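Local coordinates for protein pngf-ii (Elizabethkingia meningoseptica, PDB 4R4X) that probably acts as a peptide:N-glycosidase, hydrolysing the bond that joins N-linked glycans to asparagine side chains of glycoproteins and glycopeptides, at residues P397-F400 with G405-V408; P381-T386 with I511-P516; N442-D447 with H452-W457; K271-Y276 with P291-F296. All blocks are in the same frame, centred on the assembly; numbering follows the deposited sequence. Where two conformers were deposited one is given.

Interaction 1 (P397-F400 with G405-V408)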
# COMPACT_ATOMS: atom_id res chain seq x y z
N PRO A 397 5.34 -22.71 -18.71
CA PRO A 397 4.32 -22.40 -19.70
C PRO A 397 4.85 -22.28 -21.13
O PRO A 397 4.95 -21.19 -21.68
CB PRO A 397 3.71 -21.09 -19.17
CG PRO A 397 4.83 -20.44 -18.43
CD PRO A 397 5.53 -21.59 -17.77
N THR A 398 5.16 -23.43 -21.71
CA THR A 398 5.67 -23.54 -23.07
C THR A 398 4.56 -23.82 -24.09
O THR A 398 4.82 -24.26 -25.22
CB THR A 398 6.70 -24.67 -23.11
OG1 THR A 398 6.09 -25.89 -22.60
CG2 THR A 398 7.87 -24.33 -22.24
N MSE A 399 3.31 -23.51 -23.73
CA MSE A 399 2.16 -23.89 -24.56
C MSE A 399 1.96 -23.04 -25.78
O MSE A 399 1.13 -23.36 -26.63
CB MSE A 399 0.87 -23.90 -23.73
CG MSE A 399 0.35 -22.54 -23.27
SE MSE A 399 1.21 -22.01 -21.57
CE MSE A 399 0.40 -23.34 -20.36
N PHE A 400 2.72 -21.97 -25.90
CA PHE A 400 2.43 -20.96 -26.91
C PHE A 400 3.08 -21.25 -28.26
O PHE A 400 2.89 -20.50 -29.21
CB PHE A 400 2.76 -19.59 -26.36
CG PHE A 400 1.83 -19.17 -25.27
CD1 PHE A 400 0.52 -18.82 -25.56
CD2 PHE A 400 2.24 -19.14 -23.95
CE1 PHE A 400 -0.35 -18.46 -24.57
CE2 PHE A 400 1.37 -18.76 -22.95
CZ PHE A 400 0.07 -18.42 -23.25
N GLY A 405 -2.73 -21.77 -28.23
CA GLY A 405 -2.30 -21.01 -27.06
C GLY A 405 -3.06 -21.47 -25.83
O GLY A 405 -3.17 -22.68 -25.57
N VAL A 406 -3.59 -20.49 -25.09
CA VAL A 406 -4.41 -20.76 -23.91
C VAL A 406 -5.85 -20.36 -24.26
O VAL A 406 -6.11 -19.24 -24.63
CB VAL A 406 -3.96 -19.94 -22.68
CG1 VAL A 406 -5.03 -20.00 -21.61
CG2 VAL A 406 -2.65 -20.46 -22.14
N GLU A 407 -6.77 -21.29 -24.13
CA GLU A 407 -8.16 -21.06 -24.51
C GLU A 407 -9.00 -21.53 -23.37
O GLU A 407 -8.82 -22.66 -22.89
CB GLU A 407 -8.48 -21.82 -25.80
CG GLU A 407 -9.93 -21.72 -26.24
CD GLU A 407 -10.11 -22.15 -27.69
OE1 GLU A 407 -10.81 -21.43 -28.44
OE2 GLU A 407 -9.49 -23.16 -28.09
N VAL A 408 -9.89 -20.66 -22.89
CA VAL A 408 -10.74 -20.94 -21.74
C VAL A 408 -12.21 -20.60 -22.07
O VAL A 408 -12.46 -19.56 -22.68
CB VAL A 408 -10.28 -20.09 -20.53
CG1 VAL A 408 -10.94 -20.54 -19.24
CG2 VAL A 408 -8.77 -20.13 -20.40
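The F400 ring leans on V406, with CZ 3.6 Å from V406 CG2. The methyl lies oblique to the ring. V406 CG2 also touches M399 CG, 3.8 Å away, so one methyl meets two consecutive side chains, which themselves pack on each other. M399 is a selenomethionine. Its CG stands between its backbone N and carbonyl carbon (chi1 69°), and this places CG over the centre of the F400 ring, 3.8 Å above the plane. Its chain then bends twice, which leaves SE 4.2 Å from V406 CG2. Beside the valine, G405 CA comes within 3.9 Å of F400 CD1. The backbone of G405 has a positive phi of 55°, which suits a glycine.

No hydrogen bond crosses between the two segments; the contact is apolar and buried. Backbone oxygens nearby are used by other parts of the chain: N278 bonds the carbonyls of both M399 and G405. V406 also touches F383, on strand 378-384. The loop 397-400 thus packs against the start of edge strand 406-412, at the interface of two facing antiparallel sheets, as in the beta sandwich of PNGase F-type domains.

Interaction 2 (P381-T386 with I511-P516)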
# COMPACT_ATOMS: atom_id res chain seq x y z
N PRO A 381 -11.26 -15.41 -11.98
CA PRO A 381 -9.96 -15.84 -12.51
C PRO A 381 -10.16 -16.85 -13.64
O PRO A 381 -10.80 -17.87 -13.41
CB PRO A 381 -9.28 -16.52 -11.32
CG PRO A 381 -10.40 -16.97 -10.44
CD PRO A 381 -11.53 -15.97 -10.64
N VAL A 382 -9.65 -16.56 -14.83
CA VAL A 382 -9.91 -17.40 -16.00
C VAL A 382 -8.71 -18.23 -16.42
O VAL A 382 -8.87 -19.37 -16.82
CB VAL A 382 -10.49 -16.58 -17.18
CG1 VAL A 382 -11.90 -16.12 -16.86
CG2 VAL A 382 -9.64 -15.38 -17.51
N PHE A 383 -7.50 -17.68 -16.28
CA PHE A 383 -6.30 -18.47 -16.53
C PHE A 383 -5.12 -17.93 -15.75
O PHE A 383 -5.10 -16.77 -15.33
CB PHE A 383 -5.95 -18.54 -18.02
CG PHE A 383 -5.72 -17.21 -18.68
CD1 PHE A 383 -4.47 -16.64 -18.72
CD2 PHE A 383 -6.77 -16.56 -19.33
CE1 PHE A 383 -4.27 -15.41 -19.33
CE2 PHE A 383 -6.57 -15.34 -19.97
CZ PHE A 383 -5.32 -14.77 -19.95
N ASN A 384 -4.15 -18.80 -15.57
CA ASN A 384 -2.86 -18.44 -14.98
C ASN A 384 -1.85 -19.50 -15.37
O ASN A 384 -1.93 -20.64 -14.89
CB ASN A 384 -2.97 -18.35 -13.47
CG ASN A 384 -1.78 -17.63 -12.85
OD1 ASN A 384 -0.67 -17.60 -13.40
ND2 ASN A 384 -2.02 -17.01 -11.71
N THR A 385 -0.92 -19.13 -16.26
CA THR A 385 0.10 -20.05 -16.70
C THR A 385 1.35 -20.03 -15.84
O THR A 385 2.19 -20.88 -16.00
CB THR A 385 0.54 -19.81 -18.16
OG1 THR A 385 1.29 -18.59 -18.26
CG2 THR A 385 -0.70 -19.76 -19.09
N THR A 386 1.46 -19.06 -14.94
CA THR A 386 2.65 -18.91 -14.12
C THR A 386 2.86 -20.13 -13.20
O THR A 386 2.00 -20.42 -12.35
CB THR A 386 2.59 -17.64 -13.27
OG1 THR A 386 2.37 -16.49 -14.11
CG2 THR A 386 3.90 -17.44 -12.47
N ILE A 511 -12.28 -16.97 -23.90
CA ILE A 511 -11.19 -16.03 -24.07
C ILE A 511 -10.00 -16.86 -24.50
O ILE A 511 -9.83 -18.00 -24.05
CB ILE A 511 -10.91 -15.22 -22.80
CG1 ILE A 511 -12.00 -14.17 -22.60
CG2 ILE A 511 -9.56 -14.51 -22.91
CD1 ILE A 511 -12.00 -13.49 -21.22
N GLN A 512 -9.19 -16.30 -25.40
CA GLN A 512 -8.02 -17.00 -25.89
C GLN A 512 -6.80 -16.07 -25.99
O GLN A 512 -6.94 -14.92 -26.35
CB GLN A 512 -8.31 -17.60 -27.25
CG GLN A 512 -7.13 -18.37 -27.82
CD GLN A 512 -7.46 -19.04 -29.13
OE1 GLN A 512 -7.02 -20.16 -29.41
NE2 GLN A 512 -8.24 -18.36 -29.93
N VAL A 513 -5.64 -16.60 -25.62
CA VAL A 513 -4.37 -15.88 -25.77
C VAL A 513 -3.46 -16.64 -26.69
O VAL A 513 -3.25 -17.83 -26.50
CB VAL A 513 -3.63 -15.70 -24.43
CG1 VAL A 513 -2.34 -14.90 -24.61
CG2 VAL A 513 -4.56 -15.02 -23.44
N LYS A 514 -2.91 -15.93 -27.68
CA LYS A 514 -1.95 -16.49 -28.62
C LYS A 514 -0.69 -15.61 -28.56
O LYS A 514 -0.81 -14.38 -28.52
CB LYS A 514 -2.49 -16.44 -30.05
CG LYS A 514 -3.74 -17.28 -30.30
CD LYS A 514 -4.05 -17.35 -31.79
CE LYS A 514 -5.40 -18.00 -32.05
NZ LYS A 514 -5.67 -18.00 -33.51
N ILE A 515 0.48 -16.24 -28.56
CA ILE A 515 1.79 -15.57 -28.55
C ILE A 515 2.73 -16.40 -29.43
O ILE A 515 2.77 -17.63 -29.26
CB ILE A 515 2.37 -15.53 -27.11
CG1 ILE A 515 1.38 -14.87 -26.15
CG2 ILE A 515 3.70 -14.81 -27.04
CD1 ILE A 515 1.77 -15.02 -24.68
N PRO A 516 3.48 -15.78 -30.37
CA PRO A 516 4.40 -16.53 -31.24
C PRO A 516 5.69 -16.87 -30.50
O PRO A 516 6.73 -16.23 -30.69
CB PRO A 516 4.64 -15.58 -32.43
CG PRO A 516 4.42 -14.23 -31.86
CD PRO A 516 3.45 -14.35 -30.73
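F383 belongs to a classic beta bulge, yet its single ring makes all the close contacts with 511-516. V382 and F383 both face G532 on the neighbouring strand 527-537. The ring then reaches from its own sheet to the one across. CG of F383 sits between the backbone N and the carbonyl carbon (chi1 58°), and the far end of the ring meets strand 511-514. F383 CZ lies 3.6 Å from V513 CG2, and the two side chains cross at about a right angle. One carbon along the rim, F383 CE2 is 4.3 Å from I511 CG2. Both methyls approach obliquely. I511 and V513 are two apart on their strand, so their side chains both face the ring, with V513 making the closer contact.

No hydrogen bond joins the two segments. Y423 of strand 416-428 touches both F383 and V513, and V530 also packs on F383. Beyond the bulge the strand ends in an Asx turn: T386 N donates to N384 OD1 at 3.0 Å, with an N-H...O angle of 144°. N384 ND2 bonds the carbonyl of F296, so both ends of this amide are used. The F383 ring spans two antiparallel sheets, as in the core of a beta sandwich, consistent with the jelly-roll fold of PNGase F.

Interaction 3 (N442-D447 with H452-W457)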
# COMPACT_ATOMS: atom_id res chain seq x y z
N ASN A 442 1.46 -10.24 -28.07
CA ASN A 442 0.44 -11.02 -27.37
C ASN A 442 -0.91 -10.63 -27.97
O ASN A 442 -1.26 -9.44 -28.01
CB ASN A 442 0.36 -10.70 -25.84
CG ASN A 442 1.54 -11.24 -25.03
OD1 ASN A 442 1.38 -11.59 -23.85
ND2 ASN A 442 2.72 -11.26 -25.61
N SER A 443 -1.69 -11.62 -28.40
CA SER A 443 -3.02 -11.39 -28.99
C SER A 443 -4.10 -12.02 -28.11
O SER A 443 -4.04 -13.18 -27.76
CB SER A 443 -3.08 -12.00 -30.38
OG SER A 443 -2.19 -11.32 -31.27
N ILE A 444 -5.10 -11.22 -27.74
CA ILE A 444 -6.20 -11.66 -26.89
C ILE A 444 -7.49 -11.70 -27.73
O ILE A 444 -7.87 -10.70 -28.37
CB ILE A 444 -6.38 -10.72 -25.69
CG1 ILE A 444 -5.19 -10.82 -24.70
CG2 ILE A 444 -7.65 -11.06 -24.91
CD1 ILE A 444 -3.91 -10.24 -25.23
N TYR A 445 -8.16 -12.84 -27.71
CA TYR A 445 -9.42 -13.05 -28.42
C TYR A 445 -10.58 -13.22 -27.44
O TYR A 445 -10.42 -13.83 -26.37
CB TYR A 445 -9.30 -14.30 -29.28
CG TYR A 445 -8.25 -14.25 -30.36
CD1 TYR A 445 -6.90 -14.34 -30.06
CD2 TYR A 445 -8.61 -14.14 -31.71
CE1 TYR A 445 -5.94 -14.30 -31.05
CE2 TYR A 445 -7.65 -14.13 -32.70
CZ TYR A 445 -6.32 -14.19 -32.36
OH TYR A 445 -5.36 -14.15 -33.34
N LEU A 446 -11.73 -12.68 -27.80
CA LEU A 446 -12.98 -12.85 -27.06
C LEU A 446 -13.99 -13.48 -28.03
O LEU A 446 -14.26 -12.93 -29.08
CB LEU A 446 -13.52 -11.49 -26.60
CG LEU A 446 -14.91 -11.50 -25.98
CD1 LEU A 446 -14.92 -12.27 -24.68
CD2 LEU A 446 -15.42 -10.08 -25.80
N ASP A 447 -14.49 -14.66 -27.68
CA ASP A 447 -15.47 -15.37 -28.50
C ASP A 447 -14.99 -15.52 -29.92
O ASP A 447 -15.76 -15.28 -30.86
CB ASP A 447 -16.82 -14.67 -28.42
CG ASP A 447 -17.38 -14.70 -27.01
OD1 ASP A 447 -17.21 -15.75 -26.38
OD2 ASP A 447 -17.97 -13.70 -26.54
N HIS A 452 -7.64 -7.47 -28.74
CA HIS A 452 -6.51 -6.62 -28.39
C HIS A 452 -5.20 -7.33 -28.71
O HIS A 452 -5.01 -8.52 -28.36
CB HIS A 452 -6.59 -6.31 -26.89
CG HIS A 452 -5.59 -5.32 -26.43
ND1 HIS A 452 -5.68 -3.98 -26.72
CD2 HIS A 452 -4.46 -5.47 -25.69
CE1 HIS A 452 -4.64 -3.34 -26.19
NE2 HIS A 452 -3.89 -4.22 -25.56
N ALA A 453 -4.29 -6.62 -29.36
CA ALA A 453 -2.95 -7.14 -29.65
C ALA A 453 -1.94 -6.09 -29.19
O ALA A 453 -2.13 -4.89 -29.42
CB ALA A 453 -2.81 -7.42 -31.13
N PHE A 454 -0.91 -6.51 -28.49
CA PHE A 454 0.14 -5.58 -28.06
C PHE A 454 1.43 -6.31 -27.80
O PHE A 454 1.44 -7.52 -27.51
CB PHE A 454 -0.30 -4.77 -26.83
CG PHE A 454 -0.19 -5.53 -25.51
CD1 PHE A 454 -1.07 -6.56 -25.21
CD2 PHE A 454 0.79 -5.18 -24.56
CE1 PHE A 454 -0.98 -7.24 -24.00
CE2 PHE A 454 0.87 -5.85 -23.33
CZ PHE A 454 -0.01 -6.87 -23.05
N THR A 455 2.52 -5.57 -27.92
CA THR A 455 3.84 -6.12 -27.69
C THR A 455 4.37 -5.65 -26.33
O THR A 455 4.69 -4.45 -26.17
CB THR A 455 4.76 -5.67 -28.82
OG1 THR A 455 4.22 -6.15 -30.07
CG2 THR A 455 6.15 -6.25 -28.61
N PRO A 456 4.44 -6.57 -25.35
CA PRO A 456 4.87 -6.17 -24.01
C PRO A 456 6.39 -5.97 -23.99
O PRO A 456 7.13 -6.86 -24.43
CB PRO A 456 4.46 -7.35 -23.13
CG PRO A 456 3.66 -8.28 -23.98
CD PRO A 456 4.06 -7.99 -25.39
N TRP A 457 6.84 -4.81 -23.54
CA TRP A 457 8.24 -4.44 -23.70
C TRP A 457 8.61 -3.35 -22.70
O TRP A 457 7.86 -2.40 -22.55
CB TRP A 457 8.52 -3.96 -25.13
CG TRP A 457 9.99 -3.96 -25.49
CD1 TRP A 457 10.76 -2.87 -25.80
CD2 TRP A 457 10.85 -5.09 -25.54
NE1 TRP A 457 12.06 -3.26 -26.07
CE2 TRP A 457 12.14 -4.62 -25.92
CE3 TRP A 457 10.67 -6.46 -25.36
CZ2 TRP A 457 13.23 -5.48 -26.06
CZ3 TRP A 457 11.77 -7.32 -25.49
CH2 TRP A 457 13.03 -6.82 -25.84
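F454 CG is wedged between the backbone N and the carbonyl carbon (chi1 78°), which brings the ring to N442, with CE1 4.1 Å from N442 CB. N442 CG is anti to its own carbonyl carbon (chi1 -72°), and this places the amide against P456. The two meet obliquely: N442 ND2 is 3.5 Å from P456 CG, and the proline CD is just as close. I444 CD1 approaches the edge of the F454 ring.

The backbones run antiparallel. N442 and F454 form a hydrogen-bonded pair: N442 N donates to F454 O at 2.8 Å, and F454 N returns the bond to N442 O at 3.0 Å. I444 and H452 form the next such pair. Here I444 N gives a nearly straight bond of 2.8 Å to H452 O, but the reverse bond from H452 N to I444 O is longer, at 3.3 Å. S443 and A453 lie between them as a non-hydrogen-bonded pair, with side chains on the other face. A453 CA makes a C-H...O contact of 3.3 Å with N442 O.

The N442 amide oxygen accepts bonds from two hydroxyl-bearing residues, Y423 and T425 of strand 416-428, and its ND2 has a weak bond to the K440 carbonyl. This hairpin therefore combines a regular backbone pairing with a buried amide. The amide oxygen is met from the facing sheet, its nitrogen weakly from just before the strand, and these bonds would favour one rotation of the amide against P456.

Interaction 4 (K271-Y276 with P291-F296)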
# COMPACT_ATOMS: atom_id res chain seq x y z
N LYS A 271 -0.67 -33.58 -9.32
CA LYS A 271 -1.62 -34.43 -10.06
C LYS A 271 -3.08 -34.05 -9.82
O LYS A 271 -3.94 -34.34 -10.64
CB LYS A 271 -1.39 -35.91 -9.74
CG LYS A 271 -2.11 -36.88 -10.67
CD LYS A 271 -1.79 -38.34 -10.34
CE LYS A 271 -2.48 -39.31 -11.29
NZ LYS A 271 -2.23 -38.94 -12.72
N SER A 272 -3.38 -33.38 -8.71
CA SER A 272 -4.75 -33.01 -8.38
C SER A 272 -5.28 -31.88 -9.26
O SER A 272 -6.46 -31.72 -9.37
CB SER A 272 -4.86 -32.61 -6.90
OG SER A 272 -4.73 -33.76 -6.09
N LEU A 273 -4.38 -31.10 -9.85
CA LEU A 273 -4.75 -30.02 -10.75
C LEU A 273 -5.29 -30.55 -12.07
O LEU A 273 -4.79 -31.55 -12.59
CB LEU A 273 -3.53 -29.13 -11.02
CG LEU A 273 -2.93 -28.46 -9.78
CD1 LEU A 273 -1.76 -27.58 -10.17
CD2 LEU A 273 -4.00 -27.66 -9.03
N PRO A 274 -6.31 -29.90 -12.63
CA PRO A 274 -6.79 -30.26 -13.98
C PRO A 274 -5.71 -30.13 -15.04
O PRO A 274 -4.94 -29.15 -15.02
CB PRO A 274 -7.91 -29.26 -14.24
CG PRO A 274 -8.32 -28.73 -12.93
CD PRO A 274 -7.14 -28.86 -12.00
N VAL A 275 -5.65 -31.10 -15.95
CA VAL A 275 -4.67 -31.10 -17.05
C VAL A 275 -5.16 -30.23 -18.21
O VAL A 275 -6.32 -30.32 -18.61
CB VAL A 275 -4.39 -32.56 -17.55
CG1 VAL A 275 -3.50 -32.56 -18.77
CG2 VAL A 275 -3.72 -33.38 -16.46
N TYR A 276 -4.31 -29.35 -18.73
CA TYR A 276 -4.61 -28.56 -19.92
C TYR A 276 -3.74 -29.05 -21.08
O TYR A 276 -2.54 -29.22 -20.93
CB TYR A 276 -4.34 -27.05 -19.69
CG TYR A 276 -4.58 -26.19 -20.92
CD1 TYR A 276 -5.87 -25.88 -21.35
CD2 TYR A 276 -3.52 -25.70 -21.66
CE1 TYR A 276 -6.09 -25.10 -22.48
CE2 TYR A 276 -3.73 -24.91 -22.78
CZ TYR A 276 -5.01 -24.63 -23.20
OH TYR A 276 -5.20 -23.86 -24.32
N PRO A 291 -15.13 -26.20 -14.95
CA PRO A 291 -16.31 -26.20 -14.10
C PRO A 291 -16.03 -26.53 -12.63
O PRO A 291 -16.78 -26.12 -11.76
CB PRO A 291 -17.21 -27.27 -14.75
CG PRO A 291 -16.82 -27.26 -16.19
CD PRO A 291 -15.32 -27.07 -16.13
N ASP A 292 -14.95 -27.27 -12.38
CA ASP A 292 -14.59 -27.74 -11.05
C ASP A 292 -13.39 -27.02 -10.42
O ASP A 292 -13.00 -27.34 -9.30
CB ASP A 292 -14.27 -29.24 -11.11
CG ASP A 292 -15.27 -30.01 -11.96
OD1 ASP A 292 -16.44 -30.06 -11.55
OD2 ASP A 292 -14.90 -30.51 -13.05
N TYR A 293 -12.83 -26.03 -11.12
CA TYR A 293 -11.53 -25.48 -10.71
C TYR A 293 -11.37 -24.03 -11.13
O TYR A 293 -11.78 -23.64 -12.23
CB TYR A 293 -10.41 -26.34 -11.33
CG TYR A 293 -9.01 -25.79 -11.15
CD1 TYR A 293 -8.32 -25.98 -9.98
CD2 TYR A 293 -8.40 -25.05 -12.17
CE1 TYR A 293 -7.05 -25.45 -9.81
CE2 TYR A 293 -7.13 -24.54 -12.03
CZ TYR A 293 -6.46 -24.74 -10.84
OH TYR A 293 -5.21 -24.25 -10.67
N LEU A 294 -10.77 -23.25 -10.22
CA LEU A 294 -10.27 -21.91 -10.51
C LEU A 294 -8.75 -21.85 -10.33
O LEU A 294 -8.22 -22.41 -9.36
CB LEU A 294 -10.89 -20.89 -9.58
CG LEU A 294 -12.39 -20.70 -9.73
CD1 LEU A 294 -12.87 -19.77 -8.64
CD2 LEU A 294 -12.79 -20.21 -11.11
N PRO A 295 -8.05 -21.17 -11.24
CA PRO A 295 -6.61 -20.98 -11.10
C PRO A 295 -6.32 -19.92 -10.05
O PRO A 295 -7.22 -19.17 -9.69
CB PRO A 295 -6.17 -20.53 -12.50
CG PRO A 295 -7.38 -19.87 -13.08
CD PRO A 295 -8.58 -20.52 -12.46
N PHE A 296 -5.09 -19.83 -9.55
CA PHE A 296 -4.80 -18.80 -8.55
C PHE A 296 -4.76 -17.39 -9.17
O PHE A 296 -4.66 -17.24 -10.40
CB PHE A 296 -3.54 -19.13 -7.73
CG PHE A 296 -2.25 -18.92 -8.45
CD1 PHE A 296 -1.59 -17.70 -8.39
CD2 PHE A 296 -1.65 -19.95 -9.16
CE1 PHE A 296 -0.38 -17.50 -9.03
CE2 PHE A 296 -0.43 -19.78 -9.80
CZ PHE A 296 0.21 -18.54 -9.73
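P274 and Y293 meet through a CH-pi contact. P274 CD lies 3.8 Å from the centroid of the Y293 ring and 16° off the ring normal. It sits over one face, displaced toward the rim. The proline ring continues over the root of the tyrosine, where P274 CG is 3.5 Å from Y293 CG. Y293 CG is anti to its backbone N (chi1 172°), and this carries the ring out across the proline.

A second, apolar touch comes from L273. Its CD2 is 3.8 Å from Y293 CE1 and 4.0 Å from Y293 OH. This methyl meets the ring obliquely, close to its phenolic end. Two neighbouring residues thus cover successive parts of one tyrosine: P274 the base and face, L273 the far end. Y262 of helix 262-268 also touches both L273 and Y293.

Polar bonding does not link the two segments directly. The Y293 hydroxyl bonds the carbonyl of G286, just after strand 284-285. P274 shares a backbone hydrogen bond with the same glycine. G286 is therefore a common partner of both sides.

The chemistry is that of an aromatic ring used in two ways. Its face takes up the proline C-H groups and L273 adds a methyl beside CE1, while its hydroxyl bonds a backbone oxygen. The fixed hydroxyl would limit how far the ring can shift beneath P274.

Interaction 4 comes first along the chain, in the N-terminal PNGase F domain. Interaction 2 follows and closes a long loop that encloses first interaction 1 and then interaction 3. Interactions 1, 2 and 3 meet in one four-stranded antiparallel sheet, ordered 406-412, 507-514, 442-446, 449-454. Centres of 1 and 2 are about 6 Å apart, and those of 2 and 3 about 10 Å. Interaction 2 also ties this sheet to strand 378-384 of the nine-stranded one. Interaction 4 lies about 14 Å from 1 and 2, centre to centre. Y276 probably hydrogen-bonds G405 and E407, which joins the N-terminal and C-terminal PNGase F domains. F296 probably bonds N384, tying interaction 4 to interaction 2.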